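Local atomic coordinates of NADPH-quinone reductase (Pediococcus pentosaceus ATCC 25745, PDB entry 3HA2), a protein that probably transfers electrons from NAD(P)H to quinones with bound FMN, a function to which this chain contributes the flavodoxin-like domain. Residues A[68-71]-A[72-75]; A[120-123]-A[124-127]. All coordinates share one frame; numbering follows the deposited sequence.

Contact 1: residues A[68-71]-A[72-75]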
loop_
_atom_site.group_PDB
_atom_site.type_symbol
_atom_site.label_atom_id
_atom_site.label_comp_id
_atom_site.label_asym_id
_atom_site.label_seq_id
_atom_site.Cartn_x
_atom_site.Cartn_y
_atom_site.Cartn_z
ATOM N N ALA A 68 3.883 -6.606 -1.221
ATOM C CA ALA A 68 4.219 -6.054 -2.527
ATOM C C ALA A 68 3.624 -6.846 -3.709
ATOM O O ALA A 68 3.250 -6.253 -4.715
ATOM C CB ALA A 68 5.721 -5.962 -2.660
ATOM N N LEU A 69 3.558 -8.174 -3.603
ATOM C CA LEU A 69 3.001 -8.959 -4.724
ATOM C C LEU A 69 1.531 -8.608 -4.960
ATOM O O LEU A 69 1.105 -8.533 -6.107
ATOM C CB LEU A 69 3.162 -10.480 -4.548
ATOM C CG LEU A 69 2.831 -11.281 -5.846
ATOM C CD1 LEU A 69 3.635 -10.824 -7.070
ATOM C CD2 LEU A 69 2.999 -12.782 -5.691
ATOM N N LEU A 70 0.765 -8.367 -3.898
ATOM C CA LEU A 70 -0.625 -7.931 -4.109
ATOM C C LEU A 70 -0.688 -6.534 -4.741
ATOM O O LEU A 70 -1.515 -6.281 -5.615
ATOM C CB LEU A 70 -1.470 -7.992 -2.829
ATOM C CG LEU A 70 -2.949 -7.586 -3.013
ATOM C CD1 LEU A 70 -3.683 -8.487 -4.029
ATOM C CD2 LEU A 70 -3.690 -7.580 -1.692
ATOM N N LYS A 71 0.207 -5.639 -4.316
ATOM C CA LYS A 71 0.227 -4.297 -4.876
ATOM C C LYS A 71 0.605 -4.380 -6.356
ATOM O O LYS A 71 0.043 -3.664 -7.183
ATOM C CB LYS A 71 1.229 -3.410 -4.133
ATOM C CG LYS A 71 1.165 -1.957 -4.554
ATOM C CD LYS A 71 -0.173 -1.349 -4.101
ATOM C CE LYS A 71 -0.855 -0.559 -5.205
ATOM N NZ LYS A 71 -0.058 0.586 -5.747
ATOM N N GLN A 72 1.541 -5.273 -6.692
ATOM C CA GLN A 72 1.901 -5.481 -8.098
ATOM C C GLN A 72 0.703 -5.957 -8.927
ATOM O O GLN A 72 0.504 -5.508 -10.049
ATOM C CB GLN A 72 3.070 -6.450 -8.255
ATOM C CG GLN A 72 3.647 -6.504 -9.691
ATOM C CD GLN A 72 4.274 -5.178 -10.100
ATOM O OE1 GLN A 72 3.614 -4.309 -10.667
ATOM N NE2 GLN A 72 5.537 -4.993 -9.745
ATOM N N TRP A 73 -0.091 -6.864 -8.361
ATOM C CA TRP A 73 -1.297 -7.371 -9.040
ATOM C C TRP A 73 -2.290 -6.236 -9.249
ATOM O O TRP A 73 -2.863 -6.097 -10.330
ATOM C CB TRP A 73 -1.875 -8.494 -8.176
ATOM C CG TRP A 73 -3.116 -9.207 -8.645
ATOM C CD1 TRP A 73 -3.186 -10.331 -9.421
ATOM C CD2 TRP A 73 -4.448 -8.910 -8.246
ATOM N NE1 TRP A 73 -4.501 -10.724 -9.566
ATOM C CE2 TRP A 73 -5.296 -9.854 -8.869
ATOM C CE3 TRP A 73 -5.020 -7.890 -7.470
ATOM C CZ2 TRP A 73 -6.688 -9.841 -8.704
ATOM C CZ3 TRP A 73 -6.419 -7.889 -7.287
ATOM C CH2 TRP A 73 -7.226 -8.858 -7.918
HETATM N N MSE A 74 -2.464 -5.394 -8.232
HETATM C CA MSE A 74 -3.346 -4.235 -8.347
HETATM C C MSE A 74 -2.860 -3.313 -9.473
HETATM O O MSE A 74 -3.646 -2.890 -10.312
HETATM C CB MSE A 74 -3.407 -3.451 -7.023
HETATM C CG MSE A 74 -4.018 -4.215 -5.868
HETATM SE SE MSE A 74 -5.966 -4.285 -6.066
HETATM C CE MSE A 74 -6.352 -2.371 -6.040
ATOM N N ASP A 75 -1.551 -3.031 -9.486
ATOM C CA ASP A 75 -0.940 -2.083 -10.437
ATOM C C ASP A 75 -1.035 -2.566 -11.891
ATOM O O ASP A 75 -1.105 -1.753 -12.820
ATOM C CB ASP A 75 0.547 -1.852 -10.086
ATOM C CG ASP A 75 0.765 -1.064 -8.778
ATOM O OD1 ASP A 75 -0.203 -0.536 -8.207
ATOM O OD2 ASP A 75 1.938 -0.981 -8.335
#
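K71 folds its side chain down the helix onto D75, one turn later, and the two charges meet at 2.7 Å between K71 NZ and D75 OD1. The chain leaves with CG anti to the backbone N (chi1 -173°) and then bends at each later torsion, which carries CE as well to within 3.1 Å of D75 OD1. OD1 receives the N-H through its syn lone pair, on the side of OD2. The salt bridge lies at the subunit interface: K71 NZ also donates to the carbonyl oxygens of Y62 and A66 of the second subunit, and D75 OD2 accepts from A68 N of that subunit. The segments are successive turns of helix 68-77, which packs against the parallel sheet of the flavodoxin-like fold. Their i to i+4 backbone bonds include Q72 N to A68 O at 2.8 Å and D75 N to K71 O at 2.9 Å. Q72 stays beside the first turn through its CB, 3.6 Å from both A68 O and L69 O. On the face turned to the sheet, where L70 touches F59 and W73 touches L57, L70 CD1 comes obliquely to the W73 indole, 3.7 Å from CE3, while W73 NE1 is hydrogen-bonded to E45 OE1.

Contact 2: residues A[120-123]-A[124-127]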
loop_
_atom_site.group_PDB
_atom_site.type_symbol
_atom_site.label_atom_id
_atom_site.label_comp_id
_atom_site.label_asym_id
_atom_site.label_seq_id
_atom_site.Cartn_x
_atom_site.Cartn_y
_atom_site.Cartn_z
ATOM N N GLU A 120 -9.205 2.459 8.917
ATOM C CA GLU A 120 -8.406 3.579 8.416
ATOM C C GLU A 120 -7.219 3.134 7.565
ATOM O O GLU A 120 -6.892 3.759 6.554
ATOM C CB GLU A 120 -7.909 4.388 9.602
ATOM C CG GLU A 120 -9.032 5.103 10.352
ATOM C CD GLU A 120 -8.505 5.664 11.641
ATOM O OE1 GLU A 120 -8.628 4.978 12.694
ATOM O OE2 GLU A 120 -7.895 6.758 11.576
ATOM N N LEU A 121 -6.568 2.058 7.975
ATOM C CA LEU A 121 -5.408 1.548 7.239
ATOM C C LEU A 121 -5.767 0.928 5.896
ATOM O O LEU A 121 -4.963 0.968 4.959
ATOM C CB LEU A 121 -4.617 0.536 8.082
ATOM C CG LEU A 121 -4.026 1.146 9.352
ATOM C CD1 LEU A 121 -3.517 0.035 10.280
ATOM C CD2 LEU A 121 -2.919 2.140 9.017
HETATM N N MSE A 122 -6.978 0.398 5.782
HETATM C CA MSE A 122 -7.402 -0.224 4.529
HETATM C C MSE A 122 -8.040 0.778 3.563
HETATM O O MSE A 122 -8.600 0.379 2.540
HETATM C CB MSE A 122 -8.379 -1.384 4.814
HETATM C CG MSE A 122 -7.787 -2.552 5.626
HETATM SE SE MSE A 122 -6.330 -3.473 4.701
HETATM C CE MSE A 122 -4.840 -2.552 5.564
ATOM N N ARG A 123 -7.964 2.067 3.885
ATOM C CA ARG A 123 -8.601 3.105 3.068
ATOM C C ARG A 123 -8.241 3.039 1.570
ATOM O O ARG A 123 -9.109 3.285 0.747
ATOM C CB ARG A 123 -8.317 4.522 3.603
ATOM C CG ARG A 123 -9.440 5.510 3.229
ATOM C CD ARG A 123 -10.724 5.150 3.967
ATOM N NE ARG A 123 -10.706 5.704 5.305
ATOM C CZ ARG A 123 -11.497 5.348 6.317
ATOM N NH1 ARG A 123 -12.427 4.393 6.202
ATOM N NH2 ARG A 123 -11.335 5.966 7.478
ATOM N N PRO A 124 -6.969 2.740 1.208
ATOM C CA PRO A 124 -6.741 2.644 -0.245
ATOM C C PRO A 124 -7.622 1.624 -0.956
ATOM O O PRO A 124 -7.965 1.839 -2.116
ATOM C CB PRO A 124 -5.259 2.250 -0.358
ATOM C CG PRO A 124 -4.649 2.681 0.922
ATOM C CD PRO A 124 -5.724 2.527 1.968
ATOM N N PHE A 125 -7.996 0.530 -0.284
ATOM C CA PHE A 125 -8.881 -0.471 -0.921
ATOM C C PHE A 125 -10.306 0.029 -1.008
ATOM O O PHE A 125 -11.024 -0.251 -1.965
ATOM C CB PHE A 125 -8.821 -1.805 -0.176
ATOM C CG PHE A 125 -7.521 -2.524 -0.351
ATOM C CD1 PHE A 125 -7.210 -3.135 -1.563
ATOM C CD2 PHE A 125 -6.593 -2.567 0.679
ATOM C CE1 PHE A 125 -6.002 -3.781 -1.736
ATOM C CE2 PHE A 125 -5.387 -3.238 0.516
ATOM C CZ PHE A 125 -5.091 -3.831 -0.685
ATOM N N GLU A 126 -10.726 0.760 0.019
ATOM C CA GLU A 126 -12.049 1.368 -0.004
ATOM C C GLU A 126 -12.139 2.369 -1.158
ATOM O O GLU A 126 -13.130 2.394 -1.887
ATOM C CB GLU A 126 -12.339 2.028 1.346
ATOM C CG GLU A 126 -13.760 2.565 1.508
ATOM C CD GLU A 126 -14.038 3.029 2.951
ATOM O OE1 GLU A 126 -13.186 2.820 3.848
ATOM O OE2 GLU A 126 -15.118 3.616 3.187
ATOM N N ALA A 127 -11.106 3.190 -1.318
ATOM C CA ALA A 127 -11.080 4.157 -2.421
ATOM C C ALA A 127 -11.065 3.463 -3.798
ATOM O O ALA A 127 -11.711 3.925 -4.747
ATOM C CB ALA A 127 -9.892 5.108 -2.267
#
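R123 and E126 run side by side, and their ends join in a salt bridge in which R123 NH1 donates to E126 OE1 at 2.9 Å. The bond is nearly straight, with an N-H...O angle of 166°, and the oxygen lies at the edge of the guanidinium, in its plane. The acceptor is less ideally placed: the nitrogen reaches OE1 on the syn side but outside the carboxylate plane, and the two flat groups are turned 68° apart. R123 achieves this by bending at chi2 and chi3, whereas E126 is extended beyond CG; R123 CD also lies 3.4 Å from E126 OE1. Replacing R123 by an alanine would probably leave the E126 carboxylate without this charged mate and freer to turn.

The backbone acceptors are used unequally. M122 O serves two donors, F125 N at 2.9 Å, from above the carbonyl plane, and E126 N in a weak bond at 3.3 Å. R123 O takes A127 N at 2.9 Å, nearly in line with its C=O. R123 N gives a weak bond to E120 O, and E120 OE1 is hydrogen-bonded to T117 OG1. P124 has no N-H to offer, and its CD sits 3.5 Å from L121 O. Beside this network, the selenium of M122 (a selenomethionine) makes an oblique Met-aromatic contact with the F125 ring, SE 4.1 Å from F125 CD2, and both side chains reach I97 and Y136 of the sheet. On the interface side, R123 and E126 pack on F116 of the second subunit. Helix 118-121 ends here and helix 123-131 begins, with M122 as the residue leaving helical geometry and as the N-cap of the next helix: a helix-to-helix junction against the parallel sheet of a flavodoxin-like fold.

Contact 1 precedes contact 2 along the chain, and their centres lie about 15 Å apart, each about 12 Å from the centre of the chain. They meet directly where L70 CD2 of contact 1 packs 4.1 Å from F125 CZ of contact 2. Strand 54-60 gives them common ground: F59 touches both L70 and M122, and L57 both W73 and F125. Each also reaches the second subunit, where S65 of that subunit packs on K71 of contact 1 and its Y64 packs on P124 and A127 of contact 2. Helices 68-77 and 123-131 thus share an apolar core while both contribute to the dimer interface.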